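Side-chain contacts in ABC transporter, substrate-binding protein (Clostridium perfringens, PDB 4EDP), which probably binds a solute outside the cell membrane and delivers it to the membrane components of an ABC importer: residues E51-P56 against I89-E94; S118-N121 against T127-A130; I267-N270 against N275-L278. All coordinates share one frame; numbering follows the deposited sequence.

Contact 1: residues E51-P56 against I89-E94; sequences ETVFEP and ITYLAE. With ACT (acetate ion), chain E.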
loop_
_atom_site.group_PDB
_atom_site.type_symbol
_atom_site.label_atom_id
_atom_site.label_comp_id
_atom_site.label_asym_id
_atom_site.label_seq_id
_atom_site.Cartn_x
_atom_site.Cartn_y
_atom_site.Cartn_z
ATOM N N GLU A 51 7.610 -10.502 -18.821
ATOM C CA GLU A 51 8.964 -11.027 -18.911
ATOM C C GLU A 51 9.498 -11.557 -17.580
ATOM O O GLU A 51 10.094 -12.634 -17.509
ATOM C CB GLU A 51 9.879 -9.907 -19.413
ATOM C CG GLU A 51 11.342 -10.267 -19.497
ATOM C CD GLU A 51 12.199 -9.086 -19.937
ATOM O OE1 GLU A 51 11.639 -7.999 -20.215
ATOM O OE2 GLU A 51 13.433 -9.242 -19.990
ATOM N N THR A 52 9.254 -10.793 -16.523
ATOM C CA THR A 52 9.754 -11.109 -15.200
ATOM C C THR A 52 8.955 -12.127 -14.404
ATOM O O THR A 52 9.532 -13.007 -13.771
ATOM C CB THR A 52 9.807 -9.814 -14.356
ATOM O OG1 THR A 52 10.648 -8.860 -15.018
ATOM C CG2 THR A 52 10.342 -10.097 -12.942
ATOM N N VAL A 53 7.634 -12.010 -14.444
ATOM C CA VAL A 53 6.759 -12.858 -13.650
ATOM C C VAL A 53 5.978 -13.971 -14.355
ATOM O O VAL A 53 6.139 -15.156 -14.048
ATOM C CB VAL A 53 5.724 -11.958 -12.918
ATOM C CG1 VAL A 53 4.720 -12.800 -12.126
ATOM C CG2 VAL A 53 6.450 -10.972 -12.008
ATOM N N PHE A 54 5.157 -13.594 -15.317
ATOM C CA PHE A 54 4.271 -14.553 -15.942
ATOM C C PHE A 54 4.876 -15.556 -16.910
ATOM O O PHE A 54 4.567 -16.741 -16.840
ATOM C CB PHE A 54 3.113 -13.811 -16.588
ATOM C CG PHE A 54 2.366 -12.942 -15.620
ATOM C CD1 PHE A 54 1.720 -13.505 -14.533
ATOM C CD2 PHE A 54 2.295 -11.573 -15.797
ATOM C CE1 PHE A 54 1.038 -12.715 -13.629
ATOM C CE2 PHE A 54 1.594 -10.781 -14.895
ATOM C CZ PHE A 54 0.978 -11.357 -13.806
ATOM N N GLU A 55 5.722 -15.088 -17.811
ATOM C CA GLU A 55 6.312 -15.984 -18.798
ATOM C C GLU A 55 7.120 -17.123 -18.194
ATOM O O GLU A 55 6.994 -18.275 -18.642
ATOM C CB GLU A 55 7.149 -15.198 -19.805
ATOM C CG GLU A 55 6.335 -14.491 -20.881
ATOM C CD GLU A 55 5.739 -15.451 -21.916
ATOM O OE1 GLU A 55 5.706 -16.682 -21.671
ATOM O OE2 GLU A 55 5.311 -14.969 -22.995
ATOM N N PRO A 56 7.956 -16.824 -17.188
ATOM C CA PRO A 56 8.716 -17.929 -16.635
ATOM C C PRO A 56 7.812 -18.995 -16.033
ATOM O O PRO A 56 8.068 -20.186 -16.211
ATOM C CB PRO A 56 9.593 -17.254 -15.583
ATOM C CG PRO A 56 9.765 -15.876 -16.102
ATOM C CD PRO A 56 8.429 -15.529 -16.672
ATOM N N ILE A 89 -7.052 -15.769 -10.703
ATOM C CA ILE A 89 -6.424 -15.055 -9.599
ATOM C C ILE A 89 -6.514 -13.561 -9.809
ATOM O O ILE A 89 -6.476 -13.076 -10.942
ATOM C CB ILE A 89 -4.982 -15.461 -9.331
ATOM C CG1 ILE A 89 -4.083 -15.119 -10.486
ATOM C CG2 ILE A 89 -4.879 -16.951 -8.961
ATOM C CD1 ILE A 89 -2.657 -15.099 -10.064
ATOM N N THR A 90 -6.600 -12.843 -8.695
ATOM C CA THR A 90 -6.795 -11.413 -8.709
ATOM C C THR A 90 -5.805 -10.635 -7.860
ATOM O O THR A 90 -5.653 -10.893 -6.657
ATOM C CB THR A 90 -8.213 -11.107 -8.187
ATOM O OG1 THR A 90 -9.192 -11.743 -9.036
ATOM C CG2 THR A 90 -8.481 -9.603 -8.130
ATOM N N TYR A 91 -5.132 -9.694 -8.505
ATOM C CA TYR A 91 -4.187 -8.778 -7.846
ATOM C C TYR A 91 -4.939 -7.479 -7.502
ATOM O O TYR A 91 -5.540 -6.859 -8.382
ATOM C CB TYR A 91 -3.028 -8.397 -8.779
ATOM C CG TYR A 91 -1.871 -9.356 -8.971
ATOM C CD1 TYR A 91 -1.973 -10.470 -9.783
ATOM C CD2 TYR A 91 -0.633 -9.085 -8.400
ATOM C CE1 TYR A 91 -0.875 -11.316 -9.987
ATOM C CE2 TYR A 91 0.452 -9.915 -8.592
ATOM C CZ TYR A 91 0.326 -11.034 -9.389
ATOM O OH TYR A 91 1.407 -11.845 -9.591
ATOM N N LEU A 92 -4.917 -7.067 -6.236
ATOM C CA LEU A 92 -5.551 -5.819 -5.797
ATOM C C LEU A 92 -4.817 -5.215 -4.613
ATOM O O LEU A 92 -4.085 -5.902 -3.890
ATOM C CB LEU A 92 -7.005 -6.053 -5.321
ATOM C CG LEU A 92 -8.090 -6.495 -6.322
ATOM C CD1 LEU A 92 -9.337 -7.037 -5.602
ATOM C CD2 LEU A 92 -8.422 -5.334 -7.249
ATOM N N ALA A 93 -5.004 -3.913 -4.432
ATOM C CA ALA A 93 -4.539 -3.252 -3.230
ATOM C C ALA A 93 -5.385 -3.896 -2.116
ATOM O O ALA A 93 -6.553 -4.242 -2.330
ATOM C CB ALA A 93 -4.786 -1.747 -3.298
ATOM N N GLU A 94 -4.810 -4.073 -0.933
ATOM C CA GLU A 94 -5.537 -4.741 0.153
ATOM C C GLU A 94 -6.928 -4.134 0.437
ATOM O O GLU A 94 -7.885 -4.878 0.708
ATOM C CB GLU A 94 -4.696 -4.752 1.441
ATOM C CG GLU A 94 -5.353 -5.588 2.520
ATOM C CD GLU A 94 -4.670 -5.545 3.865
ATOM O OE1 GLU A 94 -3.739 -4.733 4.056
ATOM O OE2 GLU A 94 -5.112 -6.324 4.741
HETATM C C ACT E . 4.203 -9.810 -8.786
HETATM O O ACT E . 3.726 -10.974 -8.690
HETATM O OXT ACT E . 5.151 -9.527 -8.007
HETATM C CH3 ACT E . 3.691 -8.803 -9.775
#
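Tyr91 reaches out from strand 89-93 and sets its phenol end against two neighbouring side chains of helix 46-61, Phe54 and Val53. The Tyr91 and Phe54 side chains approach from opposite directions and meet at the hydroxyl end of the tyrosine: CE1 of Phe54 lies 4.1 Å from OH of Tyr91, and CZ of Phe54 lies 4.2 Å from CE1 of Tyr91. Val53 comes in beside them, its CG1 4.3 Å from the Tyr91 OH. With chi1 at 177° this methyl stands anti to the backbone N, and from there it also lies over one face of the Phe54 ring, 3.9 Å above the plane and displaced toward the rim.

The backbones stay far apart, with CA of Phe54 12.4 Å from CA of Ile89, and long aromatic side chains bridge the gap. This is the helix-on-sheet packing of an alpha/beta lobe of the periplasmic-binding-protein fold, in which strand 89-93 runs parallel to strand 37-41 and antiparallel to strand 262-269. Phe282 of helix 276-286 touches Tyr91 as well, and Tyr136 meets it in an edge-to-face ring pair.

An acetate ion, probably from the crystallisation liquor, lies beside this aromatic group. Tyr91 OH donates a hydrogen bond to the acetate O at 2.6 Å, and that oxygen lies in the plane of the tyrosine ring, at its edge. Val53 lines the same ion with its two methyls, CG1 4.0 Å from the acetate O and CG2 4.1 Å from the acetate C.

Contact 2: residues S118-N121 against T127-A130; sequences SEMN and TVEA
Met120, Val128 and Thr127 bury the whole surface shared by segment 118-121 and helix 125-130. Here a loop of the periplasmic-binding-protein fold packs on the helix that follows it: a 3-10 segment ends at Glu119, the chain passes through Met120 in an extended conformation, and within a few residues it enters the helix, whose side then receives the methionine. No hydrogen bond links the two segments; the join is made by van der Waals packing.

Met120 contributes the largest share. Its CA stands 9.0 Å from CA of Val128, and the long thioether covers that separation. The chain runs out straight through chi2 and then bends at chi3 (71°), which turns the terminal methyl CE aside from the line of the chain and lets sulfur and methyl touch the helix together. Val128 answers with a single branch, CG2, which lies 3.6 Å from SD of Met120 and 3.8 Å from CE of Met120.

Around this pair, Pro134 and Leu287 also pack on Met120, while Tyr111 touches Val128. The result is an apolar patch that fastens the loop after helix 94-103 to helix 125-130.

Thr127 borders the patch with its hydroxyl. The polar needs of that buried group are met elsewhere, since OG1 is hydrogen-bonded to the backbone O of Ala124, three residues back and just ahead of the helix, and to the backbone N of Ala135. Toward the loop it meets only carbon, the Met120 side chain crossing at about a right angle and placing CE 3.7 Å from Thr127 OG1.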
loop_
_atom_site.group_PDB
_atom_site.type_symbol
_atom_site.label_atom_id
_atom_site.label_comp_id
_atom_site.label_asym_id
_atom_site.label_seq_id
_atom_site.Cartn_x
_atom_site.Cartn_y
_atom_site.Cartn_z
ATOM N N SER A 118 5.658 -19.025 4.621
ATOM C CA SER A 118 6.446 -19.127 5.860
ATOM C C SER A 118 7.595 -18.125 5.865
ATOM O O SER A 118 8.116 -17.776 6.932
ATOM C CB SER A 118 7.008 -20.539 6.076
ATOM O OG SER A 118 8.072 -20.852 5.167
ATOM N N GLU A 119 7.975 -17.650 4.685
ATOM C CA GLU A 119 9.094 -16.720 4.563
ATOM C C GLU A 119 8.692 -15.239 4.613
ATOM O O GLU A 119 9.545 -14.363 4.568
ATOM C CB GLU A 119 9.886 -17.054 3.285
ATOM C CG GLU A 119 10.508 -18.440 3.344
ATOM C CD GLU A 119 11.209 -18.885 2.065
ATOM O OE1 GLU A 119 11.373 -18.106 1.101
ATOM O OE2 GLU A 119 11.596 -20.062 2.031
ATOM N N MET A 120 7.402 -14.960 4.752
ATOM C CA MET A 120 6.914 -13.590 4.813
ATOM C C MET A 120 7.375 -12.923 6.102
ATOM O O MET A 120 7.543 -13.594 7.129
ATOM C CB MET A 120 5.381 -13.572 4.707
ATOM C CG MET A 120 4.888 -13.943 3.280
ATOM S SD MET A 120 3.118 -14.274 3.104
ATOM C CE MET A 120 2.431 -12.616 3.312
ATOM N N ASN A 121 7.609 -11.615 6.052
ATOM C CA ASN A 121 8.021 -10.900 7.257
ATOM C C ASN A 121 6.804 -10.845 8.190
ATOM O O ASN A 121 5.682 -11.045 7.741
ATOM C CB ASN A 121 8.636 -9.535 6.928
ATOM C CG ASN A 121 7.669 -8.580 6.278
ATOM O OD1 ASN A 121 6.598 -8.289 6.820
ATOM N ND2 ASN A 121 8.088 -7.998 5.151
ATOM N N THR A 127 -1.664 -10.600 6.744
ATOM C CA THR A 127 -2.597 -10.983 5.692
ATOM C C THR A 127 -2.825 -12.498 5.689
ATOM O O THR A 127 -3.890 -12.952 5.325
ATOM C CB THR A 127 -2.138 -10.484 4.295
ATOM O OG1 THR A 127 -0.895 -11.079 3.948
ATOM C CG2 THR A 127 -1.971 -8.967 4.324
ATOM N N VAL A 128 -1.805 -13.275 6.043
ATOM C CA VAL A 128 -1.950 -14.736 6.132
ATOM C C VAL A 128 -2.936 -15.075 7.278
ATOM O O VAL A 128 -3.837 -15.920 7.133
ATOM C CB VAL A 128 -0.596 -15.406 6.378
ATOM C CG1 VAL A 128 -0.771 -16.916 6.555
ATOM C CG2 VAL A 128 0.374 -15.109 5.226
ATOM N N GLU A 129 -2.763 -14.403 8.409
ATOM C CA GLU A 129 -3.618 -14.616 9.561
ATOM C C GLU A 129 -5.075 -14.269 9.222
ATOM O O GLU A 129 -6.006 -14.881 9.762
ATOM C CB GLU A 129 -3.102 -13.804 10.766
ATOM C CG GLU A 129 -3.971 -13.937 12.004
ATOM C CD GLU A 129 -3.435 -13.203 13.222
ATOM O OE1 GLU A 129 -2.218 -12.919 13.295
ATOM O OE2 GLU A 129 -4.250 -12.918 14.123
ATOM N N ALA A 130 -5.274 -13.294 8.333
ATOM C CA ALA A 130 -6.623 -12.885 7.908
ATOM C C ALA A 130 -7.307 -14.021 7.157
ATOM O O ALA A 130 -8.540 -14.133 7.172
ATOM C CB ALA A 130 -6.604 -11.592 7.103
#

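Contact 3: residues I267-N270 against N275-L278; sequences ININ and NKDL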
loop_
_atom_site.group_PDB
_atom_site.type_symbol
_atom_site.label_atom_id
_atom_site.label_comp_id
_atom_site.label_asym_id
_atom_site.label_seq_id
_atom_site.Cartn_x
_atom_site.Cartn_y
_atom_site.Cartn_z
ATOM N N ILE A 267 -2.738 -11.096 -3.498
ATOM C CA ILE A 267 -3.215 -11.954 -4.592
ATOM C C ILE A 267 -4.219 -12.931 -3.997
ATOM O O ILE A 267 -3.913 -13.635 -3.024
ATOM C CB ILE A 267 -2.105 -12.804 -5.257
ATOM C CG1 ILE A 267 -0.914 -11.956 -5.660
ATOM C CG2 ILE A 267 -2.675 -13.583 -6.468
ATOM C CD1 ILE A 267 0.287 -12.769 -6.144
ATOM N N ASN A 268 -5.411 -12.960 -4.580
ATOM C CA ASN A 268 -6.491 -13.851 -4.175
ATOM C C ASN A 268 -6.876 -14.848 -5.256
ATOM O O ASN A 268 -6.656 -14.608 -6.462
ATOM C CB ASN A 268 -7.726 -13.012 -3.831
ATOM C CG ASN A 268 -7.684 -12.495 -2.441
ATOM O OD1 ASN A 268 -8.054 -13.212 -1.509
ATOM N ND2 ASN A 268 -7.257 -11.228 -2.273
ATOM N N ILE A 269 -7.440 -15.967 -4.823
ATOM C CA ILE A 269 -7.950 -16.967 -5.736
ATOM C C ILE A 269 -9.461 -16.772 -5.841
ATOM O O ILE A 269 -10.174 -16.756 -4.837
ATOM C CB ILE A 269 -7.668 -18.419 -5.268
ATOM C CG1 ILE A 269 -6.162 -18.679 -5.212
ATOM C CG2 ILE A 269 -8.327 -19.413 -6.229
ATOM C CD1 ILE A 269 -5.776 -20.120 -4.806
ATOM N N ASN A 270 -9.955 -16.594 -7.060
ATOM C CA ASN A 270 -11.393 -16.412 -7.254
ATOM C C ASN A 270 -12.167 -17.691 -6.975
ATOM O O ASN A 270 -11.783 -18.776 -7.380
ATOM C CB ASN A 270 -11.711 -15.870 -8.641
ATOM C CG ASN A 270 -11.126 -14.522 -8.860
ATOM O OD1 ASN A 270 -9.906 -14.345 -8.768
ATOM N ND2 ASN A 270 -11.982 -13.541 -9.170
ATOM N N ASN A 275 -9.395 -23.617 -11.978
ATOM C CA ASN A 275 -7.973 -23.928 -12.069
ATOM C C ASN A 275 -7.292 -23.600 -10.733
ATOM O O ASN A 275 -6.226 -23.001 -10.701
ATOM C CB ASN A 275 -7.344 -23.058 -13.161
ATOM C CG ASN A 275 -7.960 -23.285 -14.531
ATOM O OD1 ASN A 275 -7.885 -24.381 -15.081
ATOM N ND2 ASN A 275 -8.531 -22.230 -15.109
ATOM N N LYS A 276 -7.891 -24.003 -9.626
ATOM C CA LYS A 276 -7.335 -23.639 -8.311
ATOM C C LYS A 276 -5.973 -24.237 -7.959
ATOM O O LYS A 276 -5.149 -23.571 -7.333
ATOM C CB LYS A 276 -8.369 -23.887 -7.217
ATOM C CG LYS A 276 -9.586 -22.981 -7.387
ATOM C CD LYS A 276 -10.606 -23.177 -6.286
ATOM C CE LYS A 276 -11.772 -22.240 -6.451
ATOM N NZ LYS A 276 -12.790 -22.484 -5.379
ATOM N N ASP A 277 -5.705 -25.478 -8.355
ATOM C CA ASP A 277 -4.394 -26.053 -8.045
ATOM C C ASP A 277 -3.287 -25.200 -8.659
ATOM O O ASP A 277 -2.296 -24.896 -7.988
ATOM C CB ASP A 277 -4.291 -27.492 -8.532
ATOM C CG ASP A 277 -5.130 -28.433 -7.711
ATOM O OD1 ASP A 277 -5.459 -28.077 -6.560
ATOM O OD2 ASP A 277 -5.443 -29.529 -8.204
ATOM N N LEU A 278 -3.472 -24.803 -9.919
ATOM C CA LEU A 278 -2.503 -23.971 -10.621
ATOM C C LEU A 278 -2.439 -22.577 -9.962
ATOM O O LEU A 278 -1.369 -21.959 -9.885
ATOM C CB LEU A 278 -2.905 -23.832 -12.095
ATOM C CG LEU A 278 -1.911 -23.172 -13.046
ATOM C CD1 LEU A 278 -0.660 -24.033 -13.187
ATOM C CD2 LEU A 278 -2.541 -22.938 -14.425
#
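Ile269 meets Lys276 through its CG2 methyl, which lies 4.0 Å from CG of Lys276, and the two side chains cross obliquely. They join a strand to the helix after it: strand 262-269 leads into a short loop, and helix 276-286 then packs back against it within the alpha/beta lobe of the periplasmic-binding-protein fold. The approach is close in the backbone too, with CA of Ile269 7.2 Å from CA of Lys276.

The lysine uses its aliphatic length for the rest of the contact. Extended beyond CG, its chain runs toward Asn270 and brings CE to 3.6 Å from the backbone O of that residue. That is a carbon-to-oxygen packing distance, and no hydrogen bond forms between the segments.

Further out, Tyr280 and Ile283 of the same helix and Leu109 from a loop also touch the buried Ile269. The lysine's far end is fixed from outside both segments: NZ of Lys276 makes a salt bridge to OD2 of Asp107 and a hydrogen bond to the backbone O of Lys271.

How the contacts relate
From the N terminus, contact 1 comes first and closes a loop of 32 residues, bringing strand 89-93 back against helix 46-61. Contact 2 follows with a much shorter closure between the loop after helix 94-103 and helix 125-130, and contact 3 closes the four-residue connection between its strand 262-269 and helix 276-286 segments. The three loops lie in series, neither nesting nor crossing. Contacts 1 and 3 meet in the sheet, where their strands are antiparallel neighbours: Thr90 N lies 2.8 Å from Asn268 O, a probable hydrogen bond. Contact 2 touches contact 1 by packing of Glu94 on Thr127 but remains about 8 Å from contact 3 at the nearest atoms.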